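PDB 4KWA: transcriptional regulator, which is the TetR-type part of a longer protein, probably a DNA-binding transcriptional repressor, and holds a choline ion in its C-terminal ligand-binding domain. Local coordinates for residues L10-A13 and W14-A18; N59-L62 and A63-Q67; T133-T136 and G137-Q140. All coordinates share one frame; numbering follows the deposited sequence.

Contact 1: residues L10-A13 and W14-A18. With EDO (1,2-ethanediol), chain D.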
ATOM      1  N   LEU A  10      24.111   3.253  -6.318  1.00 28.83           N
ATOM      2  CA  LEU A  10      22.775   3.510  -5.769  1.00 29.42           C
ATOM      3  C   LEU A  10      21.756   3.912  -6.756  1.00 24.50           C
ATOM      4  O   LEU A  10      20.623   3.471  -6.694  1.00 29.87           O
ATOM      5  CB  LEU A  10      22.849   4.543  -4.642  1.00 31.05           C
ATOM      6  CG  LEU A  10      23.608   4.083  -3.421  1.00 32.95           C
ATOM      7  CD1 LEU A  10      23.666   5.257  -2.474  1.00 36.75           C
ATOM      8  CD2 LEU A  10      22.998   2.880  -2.767  1.00 34.85           C
ATOM      9  N   GLU A  11      22.154   4.723  -7.711  1.00 29.05           N
ATOM     10  CA  GLU A  11      21.206   5.137  -8.773  1.00 29.42           C
ATOM     11  C   GLU A  11      20.759   3.966  -9.623  1.00 29.80           C
ATOM     12  O   GLU A  11      19.554   3.807  -9.890  1.00 31.50           O
ATOM     13  CB  GLU A  11      21.838   6.191  -9.647  1.00 37.47           C
ATOM     14  CG  GLU A  11      20.802   6.877 -10.514  1.00 49.45           C
ATOM     15  CD  GLU A  11      21.285   8.236 -11.033  1.00 59.71           C
ATOM     16  OE1 GLU A  11      22.426   8.630 -10.693  1.00 70.58           O
ATOM     17  OE2 GLU A  11      20.505   8.936 -11.728  1.00 80.59           O
ATOM     18  N   THR A  12      21.710   3.135  -9.981  1.00 30.58           N
ATOM     19  CA  THR A  12      21.465   1.916 -10.757  1.00 32.16           C
ATOM     20  C   THR A  12      20.600   0.935  -9.936  1.00 29.10           C
ATOM     21  O   THR A  12      19.551   0.435 -10.447  1.00 24.23           O
ATOM     22  CB  THR A  12      22.799   1.299 -11.276  1.00 31.77           C
ATOM     23  OG1 THR A  12      23.462   2.220 -12.141  1.00 41.70           O
ATOM     24  CG2 THR A  12      22.562   0.052 -12.004  1.00 31.99           C
ATOM     25  N   ALA A  13      21.021   0.647  -8.681  1.00 29.09           N
ATOM     26  CA  ALA A  13      20.214  -0.239  -7.796  1.00 31.68           C
ATOM     27  C   ALA A  13      18.786   0.201  -7.615  1.00 29.73           C
ATOM     28  O   ALA A  13      17.879  -0.641  -7.689  1.00 27.10           O
ATOM     29  CB  ALA A  13      20.890  -0.467  -6.450  1.00 29.42           C
ATOM     30  N   TRP A  14      18.532   1.519  -7.443  1.00 27.40           N
ATOM     31  CA  TRP A  14      17.169   2.041  -7.288  1.00 31.08           C
ATOM     32  C   TRP A  14      16.245   1.719  -8.435  1.00 24.28           C
ATOM     33  O   TRP A  14      15.149   1.154  -8.267  1.00 24.34           O
ATOM     34  CB  TRP A  14      17.191   3.573  -7.118  1.00 29.78           C
ATOM     35  CG  TRP A  14      15.809   4.185  -6.872  1.00 33.12           C
ATOM     36  CD1 TRP A  14      14.948   4.811  -7.791  1.00 37.91           C
ATOM     37  CD2 TRP A  14      15.148   4.250  -5.600  1.00 35.42           C
ATOM     38  NE1 TRP A  14      13.794   5.203  -7.126  1.00 40.05           N
ATOM     39  CE2 TRP A  14      13.912   4.899  -5.789  1.00 45.22           C
ATOM     40  CE3 TRP A  14      15.485   3.801  -4.331  1.00 37.88           C
ATOM     41  CZ2 TRP A  14      13.000   5.125  -4.729  1.00 37.95           C
ATOM     42  CZ3 TRP A  14      14.586   4.036  -3.256  1.00 42.23           C
ATOM     43  CH2 TRP A  14      13.348   4.712  -3.481  1.00 45.88           C
ATOM     44  N   ARG A  15      16.776   1.949  -9.635  1.00 27.10           N
ATOM     45  CA  ARG A  15      16.065   1.684 -10.871  1.00 30.58           C
ATOM     46  C   ARG A  15      15.775   0.184 -11.107  1.00 27.07           C
ATOM     47  O   ARG A  15      14.627  -0.192 -11.417  1.00 27.69           O
ATOM     48  CB  ARG A  15      16.818   2.349 -12.026  1.00 27.15           C
ATOM     49  CG  ARG A  15      16.115   2.226 -13.380  1.00 31.15           C
ATOM     50  CD  ARG A  15      16.840   2.883 -14.500  1.00 31.45           C
ATOM     51  NE  ARG A  15      18.257   2.583 -14.627  1.00 35.34           N
ATOM     52  CZ  ARG A  15      19.171   3.407 -14.152  1.00 32.58           C
ATOM     53  NH1 ARG A  15      18.762   4.488 -13.503  1.00 47.89           N
ATOM     54  NH2 ARG A  15      20.428   3.137 -14.236  1.00 37.09           N
ATOM     55  N   LEU A  16      16.776  -0.652 -10.820  1.00 27.95           N
ATOM     56  CA  LEU A  16      16.614  -2.082 -10.935  1.00 31.61           C
ATOM     57  C   LEU A  16      15.609  -2.637  -9.908  1.00 25.51           C
ATOM     58  O   LEU A  16      14.745  -3.461 -10.245  1.00 30.21           O
ATOM     59  CB  LEU A  16      17.974  -2.761 -10.856  1.00 29.97           C
ATOM     60  CG  LEU A  16      19.021  -2.516 -11.947  1.00 27.20           C
ATOM     61  CD1 LEU A  16      20.317  -3.312 -11.692  1.00 28.72           C
ATOM     62  CD2 LEU A  16      18.354  -2.917 -13.269  1.00 33.83           C
ATOM     63  N   ILE A  17      15.692  -2.128  -8.709  1.00 26.85           N
ATOM     64  CA  ILE A  17      14.801  -2.545  -7.622  1.00 28.32           C
ATOM     65  C   ILE A  17      13.344  -2.126  -8.000  1.00 25.84           C
ATOM     66  O   ILE A  17      12.414  -2.876  -7.838  1.00 28.08           O
ATOM     67  CB  ILE A  17      15.257  -1.897  -6.298  1.00 30.54           C
ATOM     68  CG1 ILE A  17      16.532  -2.581  -5.791  1.00 28.86           C
ATOM     69  CG2 ILE A  17      14.145  -2.018  -5.226  1.00 34.83           C
ATOM     70  CD1 ILE A  17      17.290  -1.853  -4.710  1.00 30.69           C
ATOM     71  N   ALA A  18      13.184  -0.922  -8.522  1.00 30.08           N
ATOM     72  CA  ALA A  18      11.869  -0.436  -8.966  1.00 29.72           C
ATOM     73  C   ALA A  18      11.256  -1.254 -10.053  1.00 32.52           C
ATOM     74  O   ALA A  18      10.082  -1.666 -10.017  1.00 28.39           O
ATOM     75  CB  ALA A  18      12.018   0.994  -9.429  1.00 28.19           C
TER
HETATM   76  C1  EDO D 302      16.934  -0.344 -16.319  1.00 44.15           C
HETATM   77  O1  EDO D 302      18.402  -0.039 -16.007  1.00 44.27           O
HETATM   78  C2  EDO D 302      16.145  -1.105 -15.244  1.00 46.20           C
HETATM   79  O2  EDO D 302      15.518  -2.422 -15.492  1.00 47.52           O
HETATM   80  O   HOH W   1      21.822   5.091 -13.016  1.00 48.18           O
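Ile17 folds back over the carbonyl of Ala13, one turn earlier in the same helix. The Ile17 backbone N donates to Ala13 O at 2.8 Å, and Ile17 CG1 rests against that same oxygen at 3.0 Å, while CD1 reaches on to the methyl of Ala13, 4.2 Å from its CB. Leu16 repeats the pattern with Thr12: its N donates to Thr12 O at 3.0 Å, and its CD1 lies beside Thr12 CG2, the two side chains pointing the same way. Thr12 OG1 lies beside the backbone N (chi1 -61°), hydrogen-bonded to the carbonyl of Arg8, and CG2 is left anti to that N, facing Leu16. On the outer side Arg15 bends at chi3 (49°) and brings its guanidinium obliquely past Thr12. Arg15 NH2 gives a 2.7 Å hydrogen bond to a water lying in the guanidinium plane, and the water makes a weak one, 3.4 Å, with Thr12 OG1. Arg15 NE donates to O1 of an ethanediol molecule, probably from the crystallisation liquor. Behind this, Ile30 of helix 27-34 covers Ala13 and Leu16, and the indole of Trp14 packs on helices 48-71 and 94-109. One polar flank and one apolar face make this an amphipathic helix turn, here in the first helix of the three-helix TetR DNA-binding domain, packed against the predicted helix-turn-helix.

Contact 2: residues N59-L62 and A63-Q67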
ATOM      1  N   ASN A  59      17.160   8.523  -2.111  1.00 30.17           N
ATOM      2  CA  ASN A  59      15.982   8.942  -2.803  1.00 31.96           C
ATOM      3  C   ASN A  59      15.111   9.842  -1.976  1.00 28.90           C
ATOM      4  O   ASN A  59      14.450  10.728  -2.524  1.00 31.90           O
ATOM      5  CB  ASN A  59      15.206   7.717  -3.279  1.00 33.99           C
ATOM      6  CG  ASN A  59      13.906   8.096  -3.870  1.00 37.52           C
ATOM      7  OD1 ASN A  59      12.911   8.245  -3.113  1.00 38.58           O
ATOM      8  ND2 ASN A  59      13.935   8.489  -5.129  1.00 41.57           N
ATOM      9  N   VAL A  60      15.028   9.600  -0.678  1.00 35.25           N
ATOM     10  CA  VAL A  60      14.174  10.461   0.200  1.00 35.69           C
ATOM     11  C   VAL A  60      14.727  11.853   0.106  1.00 35.92           C
ATOM     12  O   VAL A  60      13.958  12.809   0.024  1.00 31.44           O
ATOM     13  CB  VAL A  60      14.142   9.964   1.659  1.00 31.97           C
ATOM     14  CG1 VAL A  60      13.763  11.053   2.701  1.00 33.68           C
ATOM     15  CG2 VAL A  60      13.309   8.704   1.753  1.00 35.99           C
ATOM     16  N   LYS A  61      16.045  11.990   0.098  1.00 30.14           N
ATOM     17  CA  LYS A  61      16.629  13.328  -0.062  1.00 33.66           C
ATOM     18  C   LYS A  61      16.343  13.975  -1.423  1.00 34.21           C
ATOM     19  O   LYS A  61      16.073  15.155  -1.526  1.00 34.53           O
ATOM     20  CB  LYS A  61      18.139  13.227   0.133  1.00 32.01           C
ATOM     21  CG  LYS A  61      18.922  14.425  -0.367  1.00 44.21           C
ATOM     22  CD  LYS A  61      20.312  14.534   0.213  1.00 49.06           C
ATOM     23  CE  LYS A  61      20.291  15.459   1.420  1.00 64.39           C
ATOM     24  NZ  LYS A  61      20.009  16.879   1.033  1.00 59.33           N
ATOM     25  N   LEU A  62      16.539  13.242  -2.512  1.00 29.47           N
ATOM     26  CA  LEU A  62      16.242  13.770  -3.825  1.00 31.37           C
ATOM     27  C   LEU A  62      14.819  14.259  -3.860  1.00 30.16           C
ATOM     28  O   LEU A  62      14.511  15.328  -4.445  1.00 30.54           O
ATOM     29  CB  LEU A  62      16.326  12.624  -4.878  1.00 41.20           C
ATOM     30  CG  LEU A  62      17.719  12.087  -5.237  1.00 46.65           C
ATOM     31  CD1 LEU A  62      17.579  10.809  -6.056  1.00 48.75           C
ATOM     32  CD2 LEU A  62      18.580  13.148  -5.936  1.00 47.24           C
ATOM     33  N   ALA A  63      13.938  13.457  -3.288  1.00 28.05           N
ATOM     34  CA  ALA A  63      12.469  13.740  -3.365  1.00 33.75           C
ATOM     35  C   ALA A  63      12.065  14.983  -2.582  1.00 32.37           C
ATOM     36  O   ALA A  63      11.224  15.749  -3.011  1.00 30.98           O
ATOM     37  CB  ALA A  63      11.656  12.539  -2.930  1.00 37.01           C
ATOM     38  N   PHE A  64      12.730  15.198  -1.470  1.00 29.00           N
ATOM     39  CA  PHE A  64      12.507  16.358  -0.692  1.00 30.13           C
ATOM     40  C   PHE A  64      13.121  17.619  -1.360  1.00 30.47           C
ATOM     41  O   PHE A  64      12.499  18.674  -1.440  1.00 29.27           O
ATOM     42  CB  PHE A  64      13.056  16.122   0.690  1.00 35.70           C
ATOM     43  CG  PHE A  64      12.913  17.323   1.570  1.00 36.26           C
ATOM     44  CD1 PHE A  64      11.695  17.618   2.158  1.00 47.53           C
ATOM     45  CD2 PHE A  64      14.012  18.145   1.807  1.00 43.21           C
ATOM     46  CE1 PHE A  64      11.555  18.761   2.956  1.00 42.82           C
ATOM     47  CE2 PHE A  64      13.882  19.247   2.621  1.00 48.49           C
ATOM     48  CZ  PHE A  64      12.652  19.543   3.187  1.00 40.21           C
ATOM     49  N   ASP A  65      14.288  17.466  -2.006  1.00 33.39           N
ATOM     50  CA  ASP A  65      14.844  18.571  -2.736  1.00 37.64           C
ATOM     51  C   ASP A  65      13.854  19.000  -3.881  1.00 35.18           C
ATOM     52  O   ASP A  65      13.632  20.199  -4.155  1.00 31.56           O
ATOM     53  CB  ASP A  65      16.185  18.166  -3.314  1.00 37.92           C
ATOM     54  CG  ASP A  65      17.277  18.168  -2.305  1.00 51.74           C
ATOM     55  OD1 ASP A  65      17.090  18.740  -1.195  1.00 44.57           O
ATOM     56  OD2 ASP A  65      18.367  17.676  -2.681  1.00 45.66           O
ATOM     57  N   ARG A  66      13.268  18.009  -4.545  1.00 32.93           N
ATOM     58  CA  ARG A  66      12.336  18.225  -5.646  1.00 31.45           C
ATOM     59  C   ARG A  66      11.129  19.050  -5.093  1.00 29.87           C
ATOM     60  O   ARG A  66      10.648  20.027  -5.692  1.00 33.80           O
ATOM     61  CB  ARG A  66      11.851  16.817  -6.157  1.00 33.50           C
ATOM     62  CG  ARG A  66      10.773  16.762  -7.223  1.00 39.31           C
ATOM     63  CD  ARG A  66      10.231  15.325  -7.380  1.00 39.91           C
ATOM     64  NE  ARG A  66      11.317  14.367  -7.553  1.00 37.72           N
ATOM     65  CZ  ARG A  66      11.307  13.106  -7.111  1.00 34.64           C
ATOM     66  NH1 ARG A  66      10.251  12.611  -6.475  1.00 37.76           N
ATOM     67  NH2 ARG A  66      12.359  12.336  -7.315  1.00 37.75           N
ATOM     68  N   GLN A  67      10.667  18.642  -3.922  1.00 28.62           N
ATOM     69  CA  GLN A  67       9.515  19.267  -3.317  1.00 27.79           C
ATOM     70  C   GLN A  67       9.846  20.729  -3.040  1.00 27.11           C
ATOM     71  O   GLN A  67       9.073  21.674  -3.352  1.00 30.23           O
ATOM     72  CB  GLN A  67       9.178  18.527  -2.033  1.00 31.68           C
ATOM     73  CG  GLN A  67       8.009  19.067  -1.305  1.00 29.63           C
ATOM     74  CD  GLN A  67       7.845  18.450   0.016  1.00 35.10           C
ATOM     75  OE1 GLN A  67       7.302  17.356   0.151  1.00 33.03           O
ATOM     76  NE2 GLN A  67       8.183  19.212   1.031  1.00 34.90           N
TER
HETATM   77  O   HOH W   2      16.947  17.557   1.055  1.00 51.23           O
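The charged ends of Lys61 and Asp65, one helical turn apart, are joined through a water. Lys61 NZ donates to it at 3.1 Å and the water donates in turn to Asp65 OD1 at 2.5 Å, a short bond. The charged atoms themselves stay 4.1 Å apart, NZ to OD1, too far for a salt bridge. The lysine chain starts with CG anti to the backbone N (chi1 164°), then bends at chi3 and chi4, which brings NZ round to the oxygen side of the carboxylate, equally far from OD1 and OD2; the two side chains cross at a slant, with Lys61 CG near Asp65 OD2. Beneath them the backbone N of Asp65 donates to Lys61 O at 3.0 Å, and Asp65 CG sits 3.3 Å from that same carbonyl oxygen. The bridging water also lies in the plane of the Phe64 ring, at its edge; the ring itself makes a cation-pi contact with Arg125 of helix 113-139.

On the other flank Arg66 bends at chi3 (-51°) and lays one face of its guanidinium over Ala63, whose CA lies 3.9 Å off the guanidinium plane, facing the middle of the group. Arg66 NH2 forms a salt bridge with Glu98 OE2, and Asn59 ND2 donates to the same oxygen. Asn59 OD1 is buried with no partner in the model, 4.5 Å from Ala63 CB. Val60 packs on Trp102 of helix 94-109 and on Leu118 and Ala122 of helix 113-139. The chemistry thus divides round the helix: the charge pair on the exposed flank is water-mediated and its attraction probably screened by solvent, whereas the Glu98 carboxylate, gripped by Arg66 and Asn59, ties helix 48-71 to helix 94-109 and is probably kept ionised.

Contact 3: residues T133-T136 and G137-Q140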
ATOM      1  N   THR A 133       0.535  22.688   5.797  1.00 24.16           N
ATOM      2  CA  THR A 133      -0.136  23.373   4.668  1.00 25.25           C
ATOM      3  C   THR A 133      -1.630  23.664   4.953  1.00 28.91           C
ATOM      4  O   THR A 133      -2.181  24.731   4.636  1.00 29.74           O
ATOM      5  CB  THR A 133       0.054  22.532   3.442  1.00 23.43           C
ATOM      6  OG1 THR A 133       1.494  22.328   3.336  1.00 27.48           O
ATOM      7  CG2 THR A 133      -0.503  23.235   2.126  1.00 31.29           C
ATOM      8  N   ILE A 134      -2.283  22.671   5.538  1.00 26.85           N
ATOM      9  CA  ILE A 134      -3.655  22.818   5.966  1.00 27.48           C
ATOM     10  C   ILE A 134      -3.814  23.982   6.915  1.00 30.87           C
ATOM     11  O   ILE A 134      -4.701  24.816   6.655  1.00 28.18           O
ATOM     12  CB  ILE A 134      -4.211  21.478   6.510  1.00 28.10           C
ATOM     13  CG1 ILE A 134      -4.292  20.506   5.327  1.00 27.41           C
ATOM     14  CG2 ILE A 134      -5.566  21.670   7.135  1.00 30.03           C
ATOM     15  CD1 ILE A 134      -4.383  19.050   5.756  1.00 37.13           C
ATOM     16  N   ARG A 135      -2.991  24.070   7.978  1.00 25.98           N
ATOM     17  CA  ARG A 135      -3.110  25.178   8.925  1.00 31.69           C
ATOM     18  C   ARG A 135      -2.794  26.531   8.264  1.00 28.15           C
ATOM     19  O   ARG A 135      -3.350  27.565   8.596  1.00 30.14           O
ATOM     20  CB  ARG A 135      -2.178  24.922  10.145  1.00 29.20           C
ATOM     21  CG  ARG A 135      -2.556  23.655  10.876  1.00 32.15           C
ATOM     22  CD  ARG A 135      -1.628  23.407  12.073  1.00 34.92           C
ATOM     23  NE  ARG A 135      -1.756  22.113  12.743  1.00 49.20           N
ATOM     24  CZ  ARG A 135      -0.832  21.151  12.634  1.00 36.93           C
ATOM     25  NH1 ARG A 135       0.342  21.377  11.939  1.00 42.25           N
ATOM     26  NH2 ARG A 135      -0.999  20.044  13.288  1.00 52.44           N
ATOM     27  N   THR A 136      -1.918  26.573   7.271  1.00 31.26           N
ATOM     28  CA  THR A 136      -1.749  27.877   6.609  1.00 26.90           C
ATOM     29  C   THR A 136      -3.032  28.295   5.827  1.00 30.78           C
ATOM     30  O   THR A 136      -3.434  29.476   5.898  1.00 33.72           O
ATOM     31  CB  THR A 136      -0.521  27.865   5.656  1.00 36.91           C
ATOM     32  OG1 THR A 136       0.640  27.469   6.357  1.00 34.90           O
ATOM     33  CG2 THR A 136      -0.227  29.198   5.041  1.00 35.13           C
ATOM     34  N   GLY A 137      -3.585  27.390   5.040  1.00 33.32           N
ATOM     35  CA  GLY A 137      -4.815  27.678   4.251  1.00 32.69           C
ATOM     36  C   GLY A 137      -5.962  28.037   5.192  1.00 33.85           C
ATOM     37  O   GLY A 137      -6.876  28.823   4.845  1.00 32.12           O
ATOM     38  N   GLN A 138      -5.950  27.450   6.404  1.00 32.98           N
ATOM     39  CA  GLN A 138      -6.946  27.770   7.393  1.00 31.81           C
ATOM     40  C   GLN A 138      -6.748  29.192   7.825  1.00 35.72           C
ATOM     41  O   GLN A 138      -7.734  29.946   7.851  1.00 35.38           O
ATOM     42  CB  GLN A 138      -6.883  26.812   8.584  1.00 29.86           C
ATOM     43  CG  GLN A 138      -7.490  25.472   8.237  1.00 29.91           C
ATOM     44  CD  GLN A 138      -7.309  24.390   9.322  1.00 32.45           C
ATOM     45  OE1 GLN A 138      -6.393  24.436  10.150  1.00 33.27           O
ATOM     46  NE2 GLN A 138      -8.104  23.398   9.234  1.00 30.01           N
ATOM     47  N   LYS A 139      -5.514  29.572   8.136  1.00 36.23           N
ATOM     48  CA  LYS A 139      -5.230  30.992   8.557  1.00 34.16           C
ATOM     49  C   LYS A 139      -5.550  32.014   7.430  1.00 40.12           C
ATOM     50  O   LYS A 139      -6.036  33.147   7.675  1.00 36.92           O
ATOM     51  CB  LYS A 139      -3.801  31.145   9.026  1.00 46.68           C
ATOM     52  CG  LYS A 139      -3.513  32.498   9.707  1.00 49.39           C
ATOM     53  CD  LYS A 139      -2.133  32.627  10.371  1.00 59.25           C
ATOM     54  CE  LYS A 139      -0.903  32.554   9.454  1.00 70.30           C
ATOM     55  NZ  LYS A 139      -0.448  31.197   8.990  1.00 80.22           N
ATOM     56  N   GLN A 140      -5.205  31.641   6.192  1.00 38.52           N
ATOM     57  CA  GLN A 140      -5.474  32.455   5.004  1.00 36.66           C
ATOM     58  C   GLN A 140      -7.009  32.549   4.687  1.00 42.94           C
ATOM     59  O   GLN A 140      -7.419  33.328   3.817  1.00 40.57           O
ATOM     60  CB  GLN A 140      -4.726  31.842   3.785  1.00 41.66           C
ATOM     61  CG  GLN A 140      -3.200  31.986   3.859  1.00 37.17           C
ATOM     62  CD  GLN A 140      -2.490  31.463   2.609  1.00 41.15           C
ATOM     63  OE1 GLN A 140      -3.096  30.869   1.753  1.00 33.27           O
ATOM     64  NE2 GLN A 140      -1.211  31.740   2.495  1.00 37.41           N
TER
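Gln140 N makes the shortest polar bond here, 2.8 Å to Thr136 O, lying in the plane of that carbonyl. The Gln140 side chain doubles back over the same oxygen, CG 3.2 Å from Thr136 O, and then runs beside the threonine so that NE2 comes to 3.7 Å from Thr136 CG2. The Gln140 amide is held at both ends: OE1 accepts from Ala77 N, and NE2 donates to Ala75 O. Thr136 OG1 turns the other way, to Met132 O.

Two residues earlier, Gln138 does much the same. Its N donates to Ile134 O at 2.9 Å, and its CG, anti to its own carbonyl carbon (chi1 -76°), packs on that oxygen. The extended chain crosses Ile134 obliquely, putting NE2 3.7 Å from Ile134 CG2, and OE1 faces Arg135 CA at 3.6 Å. Gln138 NE2 is claimed by the carbonyls of Arg144 and Gln146, while Arg135 pairs with Asp149. Gly137, donating to Thr133 O at 3.0 Å, also bonds through its backbone to Phe143. These are the last turns of a long helix in the all-helical TetR ligand-binding domain; here two glutamine amides bind backbone groups after the helix (Arg144, Gln146) and around the start of helix 77-86 (Ala75, Ala77).

In the fold
From the N terminus, the three contacts follow one another in series, neither crossing nor nesting, and each spans adjoining turns of one helix without closing a loop. Contact 1 lies in helix 2-20, within the DNA-binding part. Contact 2 follows in helix 48-71, and the two meet directly: Trp14 CZ2 packs 3.2 Å from Asn59 CG, joining the first helix to the long one that leads into the ligand-binding part. Contact 3, near the far end of helix 113-139, touches neither; its centre is about 37 Å from that of contact 1, across the chain's centre. Contact 2 sits between, with the side chain of Val60 about 7 Å from the bound choline.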